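Local coordinates for terminase large subunit (Thermus phage G20c, PDB 5M1P), which cuts concatemeric viral DNA with its nuclease domain and, as an ATP-driven motor, translocates the genome into empty procapsids, at residues 79-84 / 108-113; 63-68 / 147-152. All blocks are in the same frame, centred on the assembly; numbering follows the deposited sequence.

Interaction 1: 79-84 / 108-113; sequences RLKALS and DAQGIN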
# COMPACT_ATOMS: atom_id res chain seq x y z
N ARG A 79 6.97 -12.41 -5.73
CA ARG A 79 5.58 -12.37 -5.26
C ARG A 79 4.84 -11.24 -5.96
O ARG A 79 3.67 -11.38 -6.37
CB ARG A 79 5.51 -12.22 -3.74
CG ARG A 79 6.08 -13.39 -2.94
CD ARG A 79 5.32 -14.69 -3.07
NE ARG A 79 5.89 -15.73 -2.19
CZ ARG A 79 5.78 -17.05 -2.36
NH1 ARG A 79 6.35 -17.87 -1.47
NH2 ARG A 79 5.12 -17.58 -3.40
N LEU A 80 5.52 -10.12 -6.14
CA LEU A 80 4.97 -9.00 -6.90
C LEU A 80 4.69 -9.38 -8.36
O LEU A 80 3.63 -9.05 -8.91
CB LEU A 80 5.96 -7.85 -6.82
CG LEU A 80 5.56 -6.42 -7.09
CD1 LEU A 80 4.27 -6.03 -6.38
CD2 LEU A 80 6.71 -5.56 -6.60
N LYS A 81 5.63 -10.09 -8.98
CA LYS A 81 5.44 -10.62 -10.34
C LYS A 81 4.19 -11.49 -10.44
O LYS A 81 3.37 -11.34 -11.36
CB LYS A 81 6.66 -11.43 -10.77
CG LYS A 81 6.60 -11.99 -12.18
CD LYS A 81 7.94 -12.63 -12.53
CE LYS A 81 7.98 -13.00 -14.00
NZ LYS A 81 7.27 -14.27 -14.23
N ALA A 82 4.06 -12.41 -9.50
CA ALA A 82 2.91 -13.31 -9.50
C ALA A 82 1.59 -12.55 -9.33
O ALA A 82 0.65 -12.81 -10.07
CB ALA A 82 3.06 -14.39 -8.44
N LEU A 83 1.54 -11.60 -8.40
CA LEU A 83 0.34 -10.77 -8.22
C LEU A 83 -0.00 -9.98 -9.46
O LEU A 83 -1.16 -9.89 -9.85
CB LEU A 83 0.53 -9.77 -7.07
CG LEU A 83 0.32 -10.32 -5.67
CD1 LEU A 83 0.83 -9.32 -4.64
CD2 LEU A 83 -1.15 -10.64 -5.43
N SER A 84 1.02 -9.39 -10.07
CA SER A 84 0.83 -8.63 -11.29
C SER A 84 0.23 -9.53 -12.38
O SER A 84 -0.77 -9.17 -13.01
CB SER A 84 2.14 -8.04 -11.77
OG SER A 84 1.99 -7.44 -13.04
N ASP A 108 13.69 -4.51 -12.98
CA ASP A 108 14.00 -4.40 -14.41
C ASP A 108 14.36 -5.77 -15.01
O ASP A 108 13.80 -6.15 -16.04
CB ASP A 108 15.10 -3.37 -14.65
CG ASP A 108 14.67 -1.96 -14.30
OD1 ASP A 108 13.48 -1.63 -14.50
OD2 ASP A 108 15.51 -1.18 -13.80
N ALA A 109 15.24 -6.51 -14.35
CA ALA A 109 15.67 -7.83 -14.84
C ALA A 109 14.52 -8.83 -14.98
O ALA A 109 14.49 -9.62 -15.93
CB ALA A 109 16.77 -8.40 -13.96
N GLN A 110 13.54 -8.75 -14.07
CA GLN A 110 12.39 -9.66 -14.10
C GLN A 110 11.24 -9.16 -14.96
O GLN A 110 10.20 -9.82 -15.04
CB GLN A 110 11.93 -9.94 -12.66
CG GLN A 110 12.98 -10.68 -11.84
CD GLN A 110 13.23 -12.09 -12.38
OE1 GLN A 110 12.29 -12.88 -12.47
NE2 GLN A 110 14.48 -12.39 -12.76
N GLY A 111 11.40 -8.01 -15.60
CA GLY A 111 10.38 -7.48 -16.51
C GLY A 111 9.09 -7.09 -15.81
O GLY A 111 8.01 -7.20 -16.40
N ILE A 112 9.19 -6.62 -14.57
CA ILE A 112 8.01 -6.24 -13.81
C ILE A 112 7.41 -5.00 -14.47
O ILE A 112 8.13 -4.10 -14.89
CB ILE A 112 8.31 -5.92 -12.32
CG1 ILE A 112 9.06 -7.09 -11.64
CG2 ILE A 112 7.02 -5.57 -11.58
CD1 ILE A 112 8.33 -8.41 -11.64
N ASN A 113 6.09 -5.00 -14.62
CA ASN A 113 5.36 -3.83 -15.09
C ASN A 113 5.26 -2.87 -13.90
O ASN A 113 4.51 -3.14 -12.99
CB ASN A 113 3.98 -4.29 -15.56
CG ASN A 113 3.18 -3.19 -16.22
OD1 ASN A 113 3.70 -2.14 -16.59
ND2 ASN A 113 1.88 -3.44 -16.38
O HOH W 1 4.68 -7.37 -13.97

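Interaction 2: 63-68 / 147-152; sequences ACLERM and KTILDE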
# COMPACT_ATOMS: atom_id res chain seq x y z
N ALA A 63 -8.64 -5.61 -4.28
CA ALA A 63 -8.99 -6.99 -4.66
C ALA A 63 -8.17 -8.01 -3.89
O ALA A 63 -8.62 -9.13 -3.66
CB ALA A 63 -8.78 -7.19 -6.15
N CYS A 64 -6.94 -7.64 -3.50
CA CYS A 64 -6.02 -8.56 -2.85
C CYS A 64 -4.97 -7.74 -2.13
O CYS A 64 -4.55 -6.70 -2.65
CB CYS A 64 -5.36 -9.45 -3.91
SG CYS A 64 -4.31 -10.73 -3.23
N LEU A 65 -4.57 -8.17 -0.95
CA LEU A 65 -3.48 -7.53 -0.23
C LEU A 65 -2.55 -8.61 0.28
O LEU A 65 -2.99 -9.52 0.96
CB LEU A 65 -4.04 -6.70 0.92
CG LEU A 65 -2.98 -5.88 1.67
CD1 LEU A 65 -3.56 -4.53 2.08
CD2 LEU A 65 -2.41 -6.61 2.88
N GLU A 66 -1.26 -8.51 -0.06
CA GLU A 66 -0.27 -9.49 0.38
C GLU A 66 0.69 -8.78 1.31
O GLU A 66 1.15 -7.68 1.01
CB GLU A 66 0.48 -10.09 -0.82
CG GLU A 66 1.43 -11.21 -0.41
CD GLU A 66 1.84 -12.11 -1.56
OE1 GLU A 66 1.60 -11.76 -2.73
OE2 GLU A 66 2.39 -13.19 -1.27
N ARG A 67 0.96 -9.42 2.44
CA ARG A 67 1.80 -8.83 3.47
C ARG A 67 2.67 -9.90 4.11
O ARG A 67 2.19 -10.97 4.46
CB ARG A 67 0.92 -8.17 4.53
CG ARG A 67 1.69 -7.60 5.72
CD ARG A 67 0.81 -6.60 6.45
NE ARG A 67 1.43 -5.94 7.61
CZ ARG A 67 1.42 -6.38 8.86
NH1 ARG A 67 0.89 -7.56 9.19
NH2 ARG A 67 1.96 -5.63 9.82
N MET A 68 3.95 -9.62 4.26
CA MET A 68 4.80 -10.50 5.06
C MET A 68 6.00 -9.72 5.52
O MET A 68 6.20 -8.58 5.14
CB MET A 68 5.20 -11.76 4.29
CG MET A 68 6.04 -11.51 3.04
SD MET A 68 5.19 -10.64 1.71
CE MET A 68 6.48 -10.73 0.47
N LYS A 147 -8.43 -6.61 11.01
CA LYS A 147 -8.17 -5.71 12.13
C LYS A 147 -6.80 -5.05 12.06
O LYS A 147 -6.66 -3.89 12.39
CB LYS A 147 -8.31 -6.47 13.45
N THR A 148 -5.79 -5.78 11.60
CA THR A 148 -4.44 -5.23 11.48
C THR A 148 -4.39 -4.04 10.52
O THR A 148 -3.74 -3.04 10.80
CB THR A 148 -3.45 -6.31 11.04
OG1 THR A 148 -3.51 -7.40 11.96
CG2 THR A 148 -2.02 -5.75 11.01
N ILE A 149 -5.10 -4.15 9.40
CA ILE A 149 -5.18 -3.07 8.43
C ILE A 149 -5.90 -1.86 9.03
O ILE A 149 -5.42 -0.72 8.94
CB ILE A 149 -5.94 -3.52 7.16
CG1 ILE A 149 -5.15 -4.59 6.40
CG2 ILE A 149 -6.20 -2.31 6.26
CD1 ILE A 149 -5.86 -5.20 5.20
N LEU A 150 -7.06 -2.11 9.62
CA LEU A 150 -7.86 -1.03 10.18
C LEU A 150 -7.13 -0.34 11.32
O LEU A 150 -7.13 0.89 11.40
CB LEU A 150 -9.20 -1.58 10.66
CG LEU A 150 -10.07 -2.18 9.54
CD1 LEU A 150 -11.41 -2.60 10.12
CD2 LEU A 150 -10.29 -1.23 8.37
N ASP A 151 -6.49 -1.13 12.16
CA ASP A 151 -5.66 -0.59 13.26
C ASP A 151 -4.51 0.29 12.76
O ASP A 151 -4.25 1.35 13.33
CB ASP A 151 -5.07 -1.72 14.11
CG ASP A 151 -6.09 -2.39 15.02
OD1 ASP A 151 -7.23 -1.91 15.15
OD2 ASP A 151 -5.71 -3.42 15.62
N GLU A 152 -3.83 -0.15 11.71
CA GLU A 152 -2.70 0.64 11.21
C GLU A 152 -3.16 2.00 10.68
O GLU A 152 -2.49 3.01 10.88
CB GLU A 152 -1.90 -0.12 10.15
CG GLU A 152 -0.44 0.28 10.16
CD GLU A 152 0.41 -0.53 9.21
OE1 GLU A 152 0.64 -0.04 8.11
OE2 GLU A 152 0.85 -1.64 9.59
O HOH W 2 2.68 -3.26 8.30

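Interaction 1: 79-84 / 108-113
Ile112 lays its CD1 methyl against the root of the Lys81 side chain, 3.6 Å from Lys81 CB, and the same methyl lies 3.9 Å from Lys81 CA. Both segments belong to the alpha/beta part of the RNase H-like fold: 79-84 lies in the C-terminal half of helix 73-86. Segment 108-113 leaves helix 101-109 through a Schellman motif on its way to the edge strand 114-116. In that motif Gly111 takes a positive phi of 66°, and its N bonds back to Asp108 O at 3.1 Å. The chain thereby turns so that Ile112 meets the neighbouring helix, while its side chain also rests on Val92 of strand 91-94.

The approach is oblique. With CG1 beside the backbone N (chi1 -54°) and a second bend at chi2, Ile112 presents only the end of its longer branch to Lys81. The lysine is extended through its CD and CE, passing Gln110 with CE 4.0 Å from Gln110 O, before a bend at chi4 turns the ammonium toward Glu85, its salt-bridge partner one turn further along the helix. The aliphatic stem thus does the packing and the charge is settled within its own helix.

No direct hydrogen bond joins the segments; a water does this work at their far end. Ser84 OG also bonds to Ala90 O, which ties the helix to the residue just before strand 91-94. The bridging water donates to Ser84 OG at 2.8 Å and accepts from the backbone Asn113 N, also at 2.8 Å.

Interaction 2: 63-68 / 147-152
Arg67 and Glu152 carry opposite charges close to each other yet form no salt bridge: Arg67 NH2 stands 4.1 Å from Glu152 OE2, and the carboxylate oxygen sits off the plane of the guanidinium, so none of its N-H bonds is aimed at it. The two flat groups are turned 62° apart. A water mediates instead, sitting in plane at the edge of the guanidinium, where it accepts from Arg67 NH2 at 2.9 Å and donates to Glu152 OE2 at 2.8 Å.

The arginine gets there by a straight run. Its CG is anti to the backbone N (chi1 176°) and the chain stays extended to NE, carrying the charged end from strand 61-69 toward helix 147-154. Over one face of the guanidinium lies the CG2 methyl of Thr148, 3.9 Å from Arg67 NH1, with the two side chains at about a right angle. Tyr49, itself at the calcium site, makes a cation-pi contact with the same arginine.

Two residues back along the strand the chemistry becomes apolar. Leu65 and Ile149 reach toward each other tip to tip, their CD1 methyls 3.9 Å apart, and Ile178 of helix 177-186 packs against Ile149 as well as Thr148 and Arg67. The axes of 63-68 and 147-152 approach to 12.1 Å and cross at 84°; at this nearly perpendicular crossing the contact is made by a few side chains.

The other oxygen of Glu152, OE1, accepts a hydrogen bond from Val179 N, and the Glu152 side chain comes within about 5 Å of that of Asp177, a ligand of the bound calcium. The water-linked pair therefore borders the metal site of this RuvC-like nuclease, within the RNase H-like fold, and is consistent with a second-shell arrangement around the acidic centre.

Strand 61-69 relates the two contacts. It turns Leu65 and Arg67 toward helix 147-154 in interaction 2, while the alternate residues Cys64 and Glu66 touch helix 73-86, the helix that follows it and supplies 79-84 to interaction 1. Leu83 of that helix, which takes no part in the contact with 108-113, lies against both, its CD2 3.9 Å from Cys64 SG. Interaction 1 is partly buried, lies toward the periphery and joins two elements beside the sheet, that helix and the lead-in of an edge strand. Interaction 2 is the buried one, beside the metal site. Each employs a bridging water, between a hydroxyl and a backbone amide in the first, between opposite charges in the second.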